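Local coordinates for sensor protein (Rhodopseudomonas palustris, PDB 2OOL) that senses light through a bound biliverdin and probably relays it as a histidine kinase, this piece being its PAS-GAF chromophore-binding portion, at residues A[62-65]-A[66-69]; A[84-87]-A[88-91]; A[171-174]-A[175-179]; A[198-201]-A[202-206]; A[304-308]-A[309-313]. All coordinates share one frame; numbering follows the deposited sequence.

Overall arrangement
Following the chain from the N terminus, five local contacts come one after another; each joins consecutive segments, and none nests in or crosses another. Contacts 1 and 2 belong to the PAS fold: 62-69 covers the end of a short helix and its exit turn, 84-91 a turn inside the next helix, their centres about 21 Å apart. The rest lie in the GAF domain. Contact 3 ends helix 162-177, contact 4 turns the chain back after strand 193-200, and contact 5 starts helix 308-332. Among these, contact 3 touches both others: Arg174 forms a salt bridge to Asp199 of contact 4, while Phe179 packs on Val306 of contact 5. Contact 5 also reaches the PAS fold through Arg311.

Contact 1 (A[62-65]-A[66-69]); sequences VEDL and LRQP
The side chain of Glu63 runs alongside the backbone where Gln68 leads into Pro69. Its CB sits 3.5 Å from Gln68 O, and the CA of Glu63 offers the same Gln68 O a CA-H...O contact of 3.4 Å. With CG anti to the backbone N (chi1 170°), the chain keeps to this carbonyl: Glu63 CG is 3.6 Å from Gln68 O. A bend at chi2 keeps the carboxylate beside the same oxygen, with CD and OE2 still close to it, and Glu63 OE2 ends 3.7 Å from Pro69 CA. Putting an alanine here would probably leave only CB of the side chain against the Gln68 carbonyl and open a gap beside Pro69. Helix 62-66 of the PAS fold ends here. Leu66 N still gives an almost straight bond of 2.9 Å to Val62 O, but Arg67, the first to leave helical geometry and with positive phi, manages only a weak one from its N to Glu63 O. The Arg67 guanidinium folds back with one face over Asp64 O. Asp64 OD1 stands 4.2 Å from Arg67 NH1, well out of the guanidinium plane, and Asp113 makes a further weak, long ion pair with Arg67. On the buried side Val62 CG1 lies 3.7 Å from Leu66 CD1, against strands 44-48 and 105-111. The turn thus rests on main-chain bonds and apolar contact, and the charged groups probably add only a diffuse attraction.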
loop_
_atom_site.group_PDB
_atom_site.type_symbol
_atom_site.label_atom_id
_atom_site.label_comp_id
_atom_site.label_asym_id
_atom_site.label_seq_id
_atom_site.Cartn_x
_atom_site.Cartn_y
_atom_site.Cartn_z
ATOM N N VAL A 62 -8.511 -15.499 -28.247
ATOM C CA VAL A 62 -7.098 -15.619 -28.582
ATOM C C VAL A 62 -6.846 -15.570 -30.106
ATOM O O VAL A 62 -5.768 -15.175 -30.526
ATOM C CB VAL A 62 -6.528 -16.888 -27.926
ATOM C CG1 VAL A 62 -5.305 -17.328 -28.544
ATOM C CG2 VAL A 62 -6.339 -16.608 -26.411
ATOM N N GLU A 63 -7.842 -15.930 -30.917
ATOM C CA GLU A 63 -7.738 -15.811 -32.372
ATOM C C GLU A 63 -7.413 -14.382 -32.784
ATOM O O GLU A 63 -6.632 -14.158 -33.717
ATOM C CB GLU A 63 -9.036 -16.264 -33.053
ATOM C CG GLU A 63 -9.111 -15.944 -34.541
ATOM C CD GLU A 63 -9.897 -16.999 -35.336
ATOM O OE1 GLU A 63 -11.099 -17.229 -35.058
ATOM O OE2 GLU A 63 -9.291 -17.605 -36.237
ATOM N N ASP A 64 -7.989 -13.407 -32.093
ATOM C CA ASP A 64 -7.668 -12.045 -32.421
ATOM C C ASP A 64 -6.290 -11.647 -31.907
ATOM O O ASP A 64 -5.709 -10.687 -32.396
ATOM C CB ASP A 64 -8.695 -11.085 -31.850
ATOM C CG ASP A 64 -10.116 -11.530 -32.100
ATOM O OD1 ASP A 64 -10.461 -11.838 -33.275
ATOM O OD2 ASP A 64 -10.879 -11.571 -31.109
ATOM N N LEU A 65 -5.791 -12.322 -30.889
ATOM C CA LEU A 65 -4.507 -11.960 -30.333
ATOM C C LEU A 65 -3.434 -12.426 -31.279
ATOM O O LEU A 65 -2.657 -11.633 -31.782
ATOM C CB LEU A 65 -4.331 -12.578 -28.943
ATOM C CG LEU A 65 -3.075 -12.231 -28.143
ATOM C CD1 LEU A 65 -2.807 -10.722 -28.053
ATOM C CD2 LEU A 65 -3.115 -12.912 -26.805
ATOM N N LEU A 66 -3.435 -13.731 -31.550
ATOM C CA LEU A 66 -2.366 -14.414 -32.275
ATOM C C LEU A 66 -2.662 -14.630 -33.763
ATOM O O LEU A 66 -1.772 -15.017 -34.484
ATOM C CB LEU A 66 -2.112 -15.779 -31.603
ATOM C CG LEU A 66 -1.739 -15.623 -30.126
ATOM C CD1 LEU A 66 -1.733 -16.939 -29.414
ATOM C CD2 LEU A 66 -0.388 -14.905 -29.980
ATOM N N ARG A 67 -3.900 -14.405 -34.204
ATOM C CA ARG A 67 -4.291 -14.503 -35.607
ATOM C C ARG A 67 -4.283 -15.945 -36.126
ATOM O O ARG A 67 -3.951 -16.203 -37.280
ATOM C CB ARG A 67 -3.411 -13.610 -36.487
ATOM C CG ARG A 67 -3.523 -12.124 -36.110
ATOM C CD ARG A 67 -4.832 -11.513 -36.683
ATOM N NE ARG A 67 -5.359 -10.404 -35.873
ATOM C CZ ARG A 67 -6.659 -10.142 -35.683
ATOM N NH1 ARG A 67 -7.612 -10.924 -36.218
ATOM N NH2 ARG A 67 -7.021 -9.107 -34.925
ATOM N N GLN A 68 -4.716 -16.866 -35.266
ATOM C CA GLN A 68 -4.708 -18.282 -35.590
ATOM C C GLN A 68 -5.965 -18.946 -35.030
ATOM O O GLN A 68 -6.533 -18.474 -34.045
ATOM C CB GLN A 68 -3.439 -18.933 -35.040
ATOM C CG GLN A 68 -2.161 -18.608 -35.847
ATOM C CD GLN A 68 -0.915 -18.638 -34.978
ATOM O OE1 GLN A 68 -1.009 -18.653 -33.741
ATOM N NE2 GLN A 68 0.257 -18.644 -35.609
ATOM N N PRO A 69 -6.440 -20.024 -35.699
ATOM C CA PRO A 69 -7.607 -20.724 -35.154
ATOM C C PRO A 69 -7.303 -21.283 -33.755
ATOM O O PRO A 69 -6.226 -21.846 -33.544
ATOM C CB PRO A 69 -7.845 -21.865 -36.156
ATOM C CG PRO A 69 -7.123 -21.481 -37.407
ATOM C CD PRO A 69 -5.969 -20.632 -36.962
#

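Contact 2 (A[84-87]-A[88-91]); sequences AASA and ARLT
Ala87 O is gripped twice by Thr91. The backbone N of Thr91 donates to Ala87 O at 3.0 Å in a nearly straight bond (171°), and the hydroxyl adds a second bond, Thr91 OG1 to Ala87 O, of 3.1 Å. The hydroxyl comes in from above the carbonyl plane, 39° out of it. It can do so because OG1 stands anti to the carbonyl carbon of Thr91 (chi1 -60°), folded back along the helix toward the preceding turn. One step earlier, Leu90 N donates to Ser86 O at 2.9 Å, and Ala88 N likewise reaches Ala84 O at 2.9 Å. These are the i to i+4 bonds of helix 84-94, which packs against the edge strand 105-111 of the PAS sheet with Ser86 and Arg89 turned to it. Arg89 bends at chi2 and chi3, bringing its guanidinium back over the preceding turn; Ala85 O lies 4.0 Å above the guanidinium plane of Arg89, over its centre. Arg89 CB closes on that same oxygen, 3.3 Å from Ala85 O. At the far end of the arginine, NH2 is bonded to the carbonyl of Arg106, so the sheet holds its tip. Arg89 NH2 also comes 3.3 Å from Ser86 OG, a hydroxyl already hydrogen-bonded to Asp108 N on the strand and to Thr83 just before the helix.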
loop_
_atom_site.group_PDB
_atom_site.type_symbol
_atom_site.label_atom_id
_atom_site.label_comp_id
_atom_site.label_asym_id
_atom_site.label_seq_id
_atom_site.Cartn_x
_atom_site.Cartn_y
_atom_site.Cartn_z
ATOM N N ALA A 84 11.424 -14.642 -24.503
ATOM C CA ALA A 84 12.298 -15.487 -23.705
ATOM C C ALA A 84 12.219 -15.133 -22.239
ATOM O O ALA A 84 11.955 -16.005 -21.425
ATOM C CB ALA A 84 13.733 -15.387 -24.206
ATOM N N ALA A 85 12.412 -13.867 -21.890
ATOM C CA ALA A 85 12.257 -13.430 -20.490
ATOM C C ALA A 85 10.918 -13.824 -19.871
ATOM O O ALA A 85 10.881 -14.142 -18.690
ATOM C CB ALA A 85 12.443 -11.923 -20.369
ATOM N N SER A 86 9.829 -13.757 -20.650
ATOM C CA SER A 86 8.478 -14.036 -20.143
ATOM C C SER A 86 8.288 -15.559 -19.968
ATOM O O SER A 86 7.698 -15.974 -18.988
ATOM C CB SER A 86 7.388 -13.490 -21.077
ATOM O OG SER A 86 7.340 -12.070 -21.023
ATOM N N ALA A 87 8.729 -16.347 -20.948
ATOM C CA ALA A 87 8.875 -17.815 -20.819
ATOM C C ALA A 87 9.602 -18.161 -19.523
ATOM O O ALA A 87 9.093 -18.909 -18.719
ATOM C CB ALA A 87 9.635 -18.408 -22.022
ATOM N N ALA A 88 10.770 -17.563 -19.305
ATOM C CA ALA A 88 11.549 -17.840 -18.093
ATOM C C ALA A 88 10.778 -17.536 -16.840
ATOM O O ALA A 88 10.787 -18.328 -15.904
ATOM C CB ALA A 88 12.870 -17.069 -18.097
ATOM N N ARG A 89 10.113 -16.372 -16.834
ATOM C CA ARG A 89 9.369 -15.872 -15.692
ATOM C C ARG A 89 8.147 -16.733 -15.334
ATOM O O ARG A 89 7.853 -16.948 -14.155
ATOM C CB ARG A 89 8.914 -14.437 -15.996
ATOM C CG ARG A 89 8.836 -13.530 -14.810
ATOM C CD ARG A 89 9.269 -12.079 -15.179
ATOM N NE ARG A 89 8.601 -11.606 -16.392
ATOM C CZ ARG A 89 9.126 -10.768 -17.286
ATOM N NH1 ARG A 89 10.348 -10.294 -17.149
ATOM N NH2 ARG A 89 8.421 -10.429 -18.358
ATOM N N LEU A 90 7.418 -17.173 -16.356
ATOM C CA LEU A 90 6.301 -18.099 -16.191
ATOM C C LEU A 90 6.807 -19.414 -15.594
ATOM O O LEU A 90 6.328 -19.866 -14.545
ATOM C CB LEU A 90 5.638 -18.346 -17.533
ATOM C CG LEU A 90 4.430 -19.288 -17.616
ATOM C CD1 LEU A 90 3.275 -18.849 -16.702
ATOM C CD2 LEU A 90 3.947 -19.404 -19.064
ATOM N N THR A 91 7.812 -19.990 -16.246
ATOM C CA THR A 91 8.414 -21.246 -15.773
ATOM C C THR A 91 8.875 -21.088 -14.314
ATOM O O THR A 91 8.441 -21.846 -13.472
ATOM C CB THR A 91 9.506 -21.712 -16.706
ATOM O OG1 THR A 91 8.942 -21.931 -18.009
ATOM C CG2 THR A 91 10.098 -23.007 -16.239
#

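Contact 3 (A[171-174]-A[175-179]); sequences SEVR and RITGF
The last turn of helix 162-177 in the GAF domain brings Thr177 back onto the carbonyl of Val173. Thr177 OG1 donates to Val173 O at 2.7 Å, and Thr177 N donates to the same Val173 O at 3.0 Å, the two arriving from opposite faces of the carbonyl plane. Placing OG1 between the backbone N and carbonyl carbon (chi1 61°) lets the hydroxyl make this bond, and CG2 is left to pack on Val173 CG1. Gly178 then leaves the helix with positive phi, its N bonding to Arg174 O at 3.0 Å. The helix packs here against helices 142-157 and 308-332, and Val173, Arg174 and Thr177 touch Ile182 of strand 181-187. Along helix 162-177 the side chains of Glu172 and Arg175 cross at about a right angle: Glu172 OE1 forms a salt bridge of 2.5 Å with Arg175 NH1, accepting on its anti side, while OE2 bonds to Ser148. Arg174 lies along the exit, its CG 3.2 Å from Phe179 O. Its NE is paired with Asp199, and a water lying in its guanidinium plane accepts from Arg174 NH1 at 3.0 Å and donates to Phe179 O.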
loop_
_atom_site.group_PDB
_atom_site.type_symbol
_atom_site.label_atom_id
_atom_site.label_comp_id
_atom_site.label_asym_id
_atom_site.label_seq_id
_atom_site.Cartn_x
_atom_site.Cartn_y
_atom_site.Cartn_z
ATOM N N SER A 171 -15.055 4.808 1.178
ATOM C CA SER A 171 -14.457 6.015 0.623
ATOM C C SER A 171 -13.025 5.801 0.112
ATOM O O SER A 171 -12.663 6.283 -0.950
ATOM C CB SER A 171 -14.520 7.174 1.654
ATOM O OG SER A 171 -13.777 6.823 2.807
ATOM N N GLU A 172 -12.205 5.048 0.823
ATOM C CA GLU A 172 -10.874 4.736 0.270
ATOM C C GLU A 172 -10.955 3.870 -0.989
ATOM O O GLU A 172 -10.225 4.079 -1.949
ATOM C CB GLU A 172 -9.983 4.051 1.301
ATOM C CG GLU A 172 -8.608 3.531 0.703
ATOM C CD GLU A 172 -7.590 4.656 0.467
ATOM O OE1 GLU A 172 -7.862 5.807 0.832
ATOM O OE2 GLU A 172 -6.492 4.386 -0.056
ATOM N N VAL A 173 -11.841 2.895 -0.990
ATOM C CA VAL A 173 -12.061 2.079 -2.179
ATOM C C VAL A 173 -12.503 2.948 -3.361
ATOM O O VAL A 173 -12.064 2.727 -4.488
ATOM C CB VAL A 173 -13.038 0.891 -1.903
ATOM C CG1 VAL A 173 -13.577 0.282 -3.187
ATOM C CG2 VAL A 173 -12.341 -0.227 -1.108
ATOM N N ARG A 174 -13.334 3.961 -3.116
ATOM C CA ARG A 174 -13.756 4.833 -4.199
ATOM C C ARG A 174 -12.576 5.668 -4.706
ATOM O O ARG A 174 -12.405 5.835 -5.910
ATOM C CB ARG A 174 -14.911 5.760 -3.790
ATOM C CG ARG A 174 -15.537 6.418 -4.987
ATOM C CD ARG A 174 -16.831 7.204 -4.672
ATOM N NE ARG A 174 -16.645 8.386 -3.824
ATOM C CZ ARG A 174 -16.322 9.609 -4.253
ATOM N NH1 ARG A 174 -16.102 9.859 -5.539
ATOM N NH2 ARG A 174 -16.222 10.598 -3.378
ATOM N N ARG A 175 -11.766 6.159 -3.772
ATOM C CA ARG A 175 -10.521 6.871 -4.088
ATOM C C ARG A 175 -9.618 6.147 -5.091
ATOM O O ARG A 175 -9.100 6.761 -6.020
ATOM C CB ARG A 175 -9.707 7.070 -2.810
ATOM C CG ARG A 175 -8.852 8.331 -2.778
ATOM C CD ARG A 175 -8.298 8.547 -1.367
ATOM N NE ARG A 175 -9.246 9.266 -0.506
ATOM C CZ ARG A 175 -9.834 8.810 0.610
ATOM N NH1 ARG A 175 -9.589 7.606 1.098
ATOM N NH2 ARG A 175 -10.662 9.625 1.279
ATOM N N ILE A 176 -9.449 4.844 -4.920
ATOM C CA ILE A 176 -8.430 4.120 -5.669
ATOM C C ILE A 176 -8.993 3.358 -6.852
ATOM O O ILE A 176 -8.224 2.918 -7.688
ATOM C CB ILE A 176 -7.606 3.193 -4.746
ATOM C CG1 ILE A 176 -8.474 2.061 -4.188
ATOM C CG2 ILE A 176 -6.978 4.023 -3.573
ATOM C CD1 ILE A 176 -7.707 1.073 -3.291
ATOM N N THR A 177 -10.312 3.212 -6.934
ATOM C CA THR A 177 -10.963 2.537 -8.055
ATOM C C THR A 177 -11.520 3.523 -9.072
ATOM O O THR A 177 -11.656 3.204 -10.246
ATOM C CB THR A 177 -12.113 1.567 -7.595
ATOM O OG1 THR A 177 -13.156 2.257 -6.903
ATOM C CG2 THR A 177 -11.595 0.450 -6.698
ATOM N N GLY A 178 -11.884 4.712 -8.610
ATOM C CA GLY A 178 -12.614 5.662 -9.425
ATOM C C GLY A 178 -14.056 5.314 -9.741
ATOM O O GLY A 178 -14.678 5.977 -10.557
ATOM N N PHE A 179 -14.607 4.281 -9.113
ATOM C CA PHE A 179 -15.967 3.844 -9.445
ATOM C C PHE A 179 -16.932 4.880 -8.854
ATOM O O PHE A 179 -16.652 5.510 -7.831
ATOM C CB PHE A 179 -16.262 2.426 -8.921
ATOM C CG PHE A 179 -15.991 1.304 -9.918
ATOM C CD1 PHE A 179 -14.831 1.274 -10.708
ATOM C CD2 PHE A 179 -16.882 0.262 -10.033
ATOM C CE1 PHE A 179 -14.595 0.235 -11.573
ATOM C CE2 PHE A 179 -16.660 -0.798 -10.888
ATOM C CZ PHE A 179 -15.511 -0.814 -11.670
HETATM O O HOH W 1 -15.687 8.044 -7.868
#

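Contact 4 (A[198-201]-A[202-206]); sequences EDRD and SGIPS
Ser206 OG donates to Glu198 OE1 at 2.6 Å, entering on the syn lone pair of the carboxylate oxygen. Glu198 reaches it with a chain extended beyond CG. The same oxygen also forms a salt bridge with the arginine two residues on, Arg200 NH1 to Glu198 OE1 at 3.1 Å, though the hydrogen bond in it is weak, so serine and guanidinium share one acceptor. Arg200 is itself laid against the loop. Its CG sits between the backbone N and the carbonyl carbon (chi1 59°), and the chain then runs straight out to NE, which makes a weak bond of 2.9 Å to Ile204 O. Ser206 CB lies over one face of the Arg200 guanidinium, 3.6 Å above its plane. At the start of the turn Asp201 OD1 receives two donors from one face of its carboxylate, both well above the plane: Ser202 N at 2.7 Å and, from the hydroxyl, Ser202 OG to Asp201 OD1 at 3.2 Å. Ile204 turns back on the start of the loop, its CG1 3.5 Å from Asp201 O.

Further out, Leu207 N bonds to Glu198 OE2 and Leu208 N to Ser206 OG, which fixes both members of the first pair. Arg181 on the neighbouring strand holds the Pro205 carbonyl, and Asp199 points to the other side to pair with Arg174. The side chain of Glu198 is about 7 Å from the bound LBV, the bilin. The whole is the connection from strand 193-200 to its antiparallel neighbour 211-212 at the edge of the six-stranded GAF sheet.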
loop_
_atom_site.group_PDB
_atom_site.type_symbol
_atom_site.label_atom_id
_atom_site.label_comp_id
_atom_site.label_asym_id
_atom_site.label_seq_id
_atom_site.Cartn_x
_atom_site.Cartn_y
_atom_site.Cartn_z
ATOM N N GLU A 198 -21.991 3.857 2.437
ATOM C CA GLU A 198 -21.949 4.252 1.042
ATOM C C GLU A 198 -21.053 5.462 0.839
ATOM O O GLU A 198 -21.100 6.390 1.595
ATOM C CB GLU A 198 -23.337 4.634 0.562
ATOM C CG GLU A 198 -23.461 4.744 -0.948
ATOM C CD GLU A 198 -24.887 5.046 -1.359
ATOM O OE1 GLU A 198 -25.386 6.117 -0.935
ATOM O OE2 GLU A 198 -25.498 4.191 -2.082
ATOM N N ASP A 199 -20.204 5.422 -0.184
ATOM C CA ASP A 199 -19.576 6.658 -0.661
ATOM C C ASP A 199 -19.773 6.694 -2.147
ATOM O O ASP A 199 -19.502 5.713 -2.841
ATOM C CB ASP A 199 -18.094 6.678 -0.327
ATOM C CG ASP A 199 -17.488 8.088 -0.381
ATOM O OD1 ASP A 199 -18.026 9.048 0.215
ATOM O OD2 ASP A 199 -16.453 8.233 -1.033
ATOM N N ARG A 200 -20.242 7.830 -2.639
ATOM C CA ARG A 200 -20.481 8.031 -4.062
ATOM C C ARG A 200 -20.114 9.444 -4.541
ATOM O O ARG A 200 -20.086 10.416 -3.759
ATOM C CB ARG A 200 -21.945 7.770 -4.395
ATOM C CG ARG A 200 -22.877 8.625 -3.660
ATOM C CD ARG A 200 -24.316 8.414 -4.091
ATOM N NE ARG A 200 -25.065 9.607 -3.727
ATOM C CZ ARG A 200 -25.342 9.950 -2.478
ATOM N NH1 ARG A 200 -24.971 9.170 -1.464
ATOM N NH2 ARG A 200 -25.993 11.058 -2.245
ATOM N N ASP A 201 -19.885 9.529 -5.850
ATOM C CA ASP A 201 -19.571 10.782 -6.536
ATOM C C ASP A 201 -20.867 11.575 -6.758
ATOM O O ASP A 201 -21.968 11.052 -6.578
ATOM C CB ASP A 201 -18.830 10.446 -7.856
ATOM C CG ASP A 201 -18.173 11.679 -8.514
ATOM O OD1 ASP A 201 -18.124 12.785 -7.874
ATOM O OD2 ASP A 201 -17.707 11.531 -9.675
ATOM N N SER A 202 -20.737 12.862 -7.084
ATOM C CA SER A 202 -21.888 13.733 -7.335
ATOM C C SER A 202 -22.729 13.239 -8.510
ATOM O O SER A 202 -22.188 12.753 -9.518
ATOM C CB SER A 202 -21.384 15.149 -7.664
ATOM O OG SER A 202 -20.337 15.012 -8.639
ATOM N N GLY A 203 -24.049 13.385 -8.387
ATOM C CA GLY A 203 -24.981 13.012 -9.462
ATOM C C GLY A 203 -25.589 11.645 -9.236
ATOM O O GLY A 203 -26.808 11.462 -9.361
ATOM N N ILE A 204 -24.733 10.726 -8.818
ATOM C CA ILE A 204 -25.055 9.325 -8.617
ATOM C C ILE A 204 -26.137 9.102 -7.564
ATOM O O ILE A 204 -26.026 9.595 -6.467
ATOM C CB ILE A 204 -23.757 8.530 -8.205
ATOM C CG1 ILE A 204 -22.612 8.844 -9.166
ATOM C CG2 ILE A 204 -24.003 7.032 -8.157
ATOM C CD1 ILE A 204 -23.011 8.768 -10.628
ATOM N N PRO A 205 -27.164 8.307 -7.892
ATOM C CA PRO A 205 -28.172 7.973 -6.895
ATOM C C PRO A 205 -27.648 7.063 -5.768
ATOM O O PRO A 205 -26.784 6.188 -6.003
ATOM C CB PRO A 205 -29.244 7.215 -7.700
ATOM C CG PRO A 205 -28.787 7.143 -9.100
ATOM C CD PRO A 205 -27.400 7.636 -9.185
ATOM N N SER A 206 -28.231 7.246 -4.591
ATOM C CA SER A 206 -27.906 6.550 -3.348
ATOM C C SER A 206 -28.808 5.336 -3.126
ATOM O O SER A 206 -30.021 5.397 -3.407
ATOM C CB SER A 206 -28.131 7.501 -2.172
ATOM O OG SER A 206 -27.820 6.884 -0.942
#

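Contact 5 (A[304-308]-A[309-313]); sequences RFVSY and EVRQA
Ser307 is the N-cap of helix 308-332, which leads out of the GAF sheet, its OG accepting from Val310 N in a weak bond of 3.3 Å. The hydroxyl sits between its own backbone N and carbonyl carbon (chi1 77°), where Asp137 also bonds to it. Among the other polar contacts, Arg311 N donates to Ser307 O at 3.1 Å, and Gln312 N donates to Tyr308 O at 2.9 Å. The long side chain of Arg311 turns back along the entering loop, and its NH1 reaches Val306 O at 2.8 Å, the bond lying in the planes of both the carbonyl and the guanidinium. Its NH2 forms a salt bridge with Glu134 on PAS strand 128-134, which helps tie the GAF helix to the PAS domain, where Tyr308 also packs on strand 114-125. A leucine in its place would probably leave the Glu134 carboxylate without its charged mate and the Val306 carbonyl without this donor.

Two aromatic rings come close to the Arg311 guanidinium. Arg311 NH2 comes 3.6 Å from Tyr308 CD1, with the planes 88° apart. Tyr308 CE2 in turn lies 3.6 Å from Gln312 CD, amide and ring inclined by 47°, while Gln312 also packs on Arg154 of the second subunit. Phe305 brings its CZ to within 3.8 Å of Arg311 NH1. The apolar part is a pair of valines crossing at about a right angle, with Val306 CG1 a tight 3.3 Å from Val310 CG1.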
loop_
_atom_site.group_PDB
_atom_site.type_symbol
_atom_site.label_atom_id
_atom_site.label_comp_id
_atom_site.label_asym_id
_atom_site.label_seq_id
_atom_site.Cartn_x
_atom_site.Cartn_y
_atom_site.Cartn_z
ATOM N N ARG A 304 -15.785 -0.137 -17.040
ATOM C CA ARG A 304 -14.519 0.289 -16.470
ATOM C C ARG A 304 -13.718 -0.827 -15.800
ATOM O O ARG A 304 -14.279 -1.582 -14.972
ATOM C CB ARG A 304 -14.797 1.337 -15.442
ATOM C CG ARG A 304 -13.556 1.885 -14.770
ATOM C CD ARG A 304 -13.913 3.137 -13.945
ATOM N NE ARG A 304 -12.719 3.611 -13.251
ATOM C CZ ARG A 304 -12.120 4.765 -13.483
ATOM N NH1 ARG A 304 -12.637 5.624 -14.338
ATOM N NH2 ARG A 304 -11.025 5.090 -12.804
ATOM N N PHE A 305 -12.408 -0.851 -16.068
ATOM C CA PHE A 305 -11.528 -1.901 -15.569
ATOM C C PHE A 305 -10.706 -1.402 -14.408
ATOM O O PHE A 305 -10.334 -0.242 -14.353
ATOM C CB PHE A 305 -10.591 -2.391 -16.674
ATOM C CG PHE A 305 -9.699 -3.558 -16.265
ATOM C CD1 PHE A 305 -8.320 -3.390 -16.139
ATOM C CD2 PHE A 305 -10.243 -4.806 -15.997
ATOM C CE1 PHE A 305 -7.504 -4.436 -15.777
ATOM C CE2 PHE A 305 -9.441 -5.870 -15.620
ATOM C CZ PHE A 305 -8.039 -5.681 -15.512
ATOM N N VAL A 306 -10.429 -2.297 -13.482
ATOM C CA VAL A 306 -9.597 -2.019 -12.338
ATOM C C VAL A 306 -8.482 -3.063 -12.337
ATOM O O VAL A 306 -8.754 -4.281 -12.443
ATOM C CB VAL A 306 -10.441 -2.078 -10.987
ATOM C CG1 VAL A 306 -9.573 -1.760 -9.768
ATOM C CG2 VAL A 306 -11.595 -1.113 -11.048
ATOM N N SER A 307 -7.225 -2.614 -12.297
ATOM C CA SER A 307 -6.077 -3.563 -12.465
ATOM C C SER A 307 -5.958 -4.564 -11.325
ATOM O O SER A 307 -6.493 -4.358 -10.264
ATOM C CB SER A 307 -4.753 -2.814 -12.578
ATOM O OG SER A 307 -4.326 -2.378 -11.290
ATOM N N TYR A 308 -5.229 -5.657 -11.519
ATOM C CA TYR A 308 -5.141 -6.666 -10.495
ATOM C C TYR A 308 -4.622 -6.095 -9.164
ATOM O O TYR A 308 -5.107 -6.471 -8.077
ATOM C CB TYR A 308 -4.211 -7.756 -10.946
ATOM C CG TYR A 308 -4.279 -9.012 -10.134
ATOM C CD1 TYR A 308 -5.286 -9.932 -10.349
ATOM C CD2 TYR A 308 -3.331 -9.287 -9.177
ATOM C CE1 TYR A 308 -5.337 -11.106 -9.625
ATOM C CE2 TYR A 308 -3.369 -10.461 -8.452
ATOM C CZ TYR A 308 -4.377 -11.351 -8.669
ATOM O OH TYR A 308 -4.429 -12.534 -7.952
ATOM N N GLU A 309 -3.601 -5.233 -9.258
ATOM C CA GLU A 309 -2.946 -4.678 -8.100
ATOM C C GLU A 309 -3.897 -3.735 -7.329
ATOM O O GLU A 309 -3.869 -3.724 -6.102
ATOM C CB GLU A 309 -1.659 -3.898 -8.489
ATOM C CG GLU A 309 -0.519 -4.736 -9.118
ATOM C CD GLU A 309 -0.537 -4.741 -10.648
ATOM O OE1 GLU A 309 -1.648 -4.693 -11.239
ATOM O OE2 GLU A 309 0.568 -4.777 -11.258
ATOM N N VAL A 310 -4.738 -2.979 -8.035
ATOM C CA VAL A 310 -5.753 -2.179 -7.368
ATOM C C VAL A 310 -6.786 -3.044 -6.638
ATOM O O VAL A 310 -7.215 -2.695 -5.524
ATOM C CB VAL A 310 -6.411 -1.152 -8.293
ATOM C CG1 VAL A 310 -7.576 -0.427 -7.557
ATOM C CG2 VAL A 310 -5.354 -0.095 -8.743
ATOM N N ARG A 311 -7.146 -4.179 -7.230
ATOM C CA ARG A 311 -8.041 -5.152 -6.609
ATOM C C ARG A 311 -7.412 -5.772 -5.393
ATOM O O ARG A 311 -8.110 -5.955 -4.391
ATOM C CB ARG A 311 -8.556 -6.208 -7.628
ATOM C CG ARG A 311 -9.263 -5.511 -8.813
ATOM C CD ARG A 311 -10.166 -6.325 -9.717
ATOM N NE ARG A 311 -9.720 -7.651 -10.108
ATOM C CZ ARG A 311 -8.951 -7.929 -11.171
ATOM N NH1 ARG A 311 -8.428 -6.965 -11.934
ATOM N NH2 ARG A 311 -8.672 -9.180 -11.461
ATOM N N GLN A 312 -6.107 -6.063 -5.422
ATOM C CA GLN A 312 -5.418 -6.562 -4.241
ATOM C C GLN A 312 -5.428 -5.512 -3.095
ATOM O O GLN A 312 -5.403 -5.888 -1.907
ATOM C CB GLN A 312 -3.980 -6.944 -4.529
ATOM C CG GLN A 312 -3.774 -8.169 -5.415
ATOM C CD GLN A 312 -2.295 -8.430 -5.662
ATOM O OE1 GLN A 312 -1.560 -7.568 -6.206
ATOM N NE2 GLN A 312 -1.841 -9.587 -5.232
ATOM N N ALA A 313 -5.419 -4.226 -3.461
ATOM C CA ALA A 313 -5.470 -3.145 -2.470
ATOM C C ALA A 313 -6.848 -3.093 -1.798
ATOM O O ALA A 313 -6.924 -3.047 -0.600
ATOM C CB ALA A 313 -5.118 -1.801 -3.091
#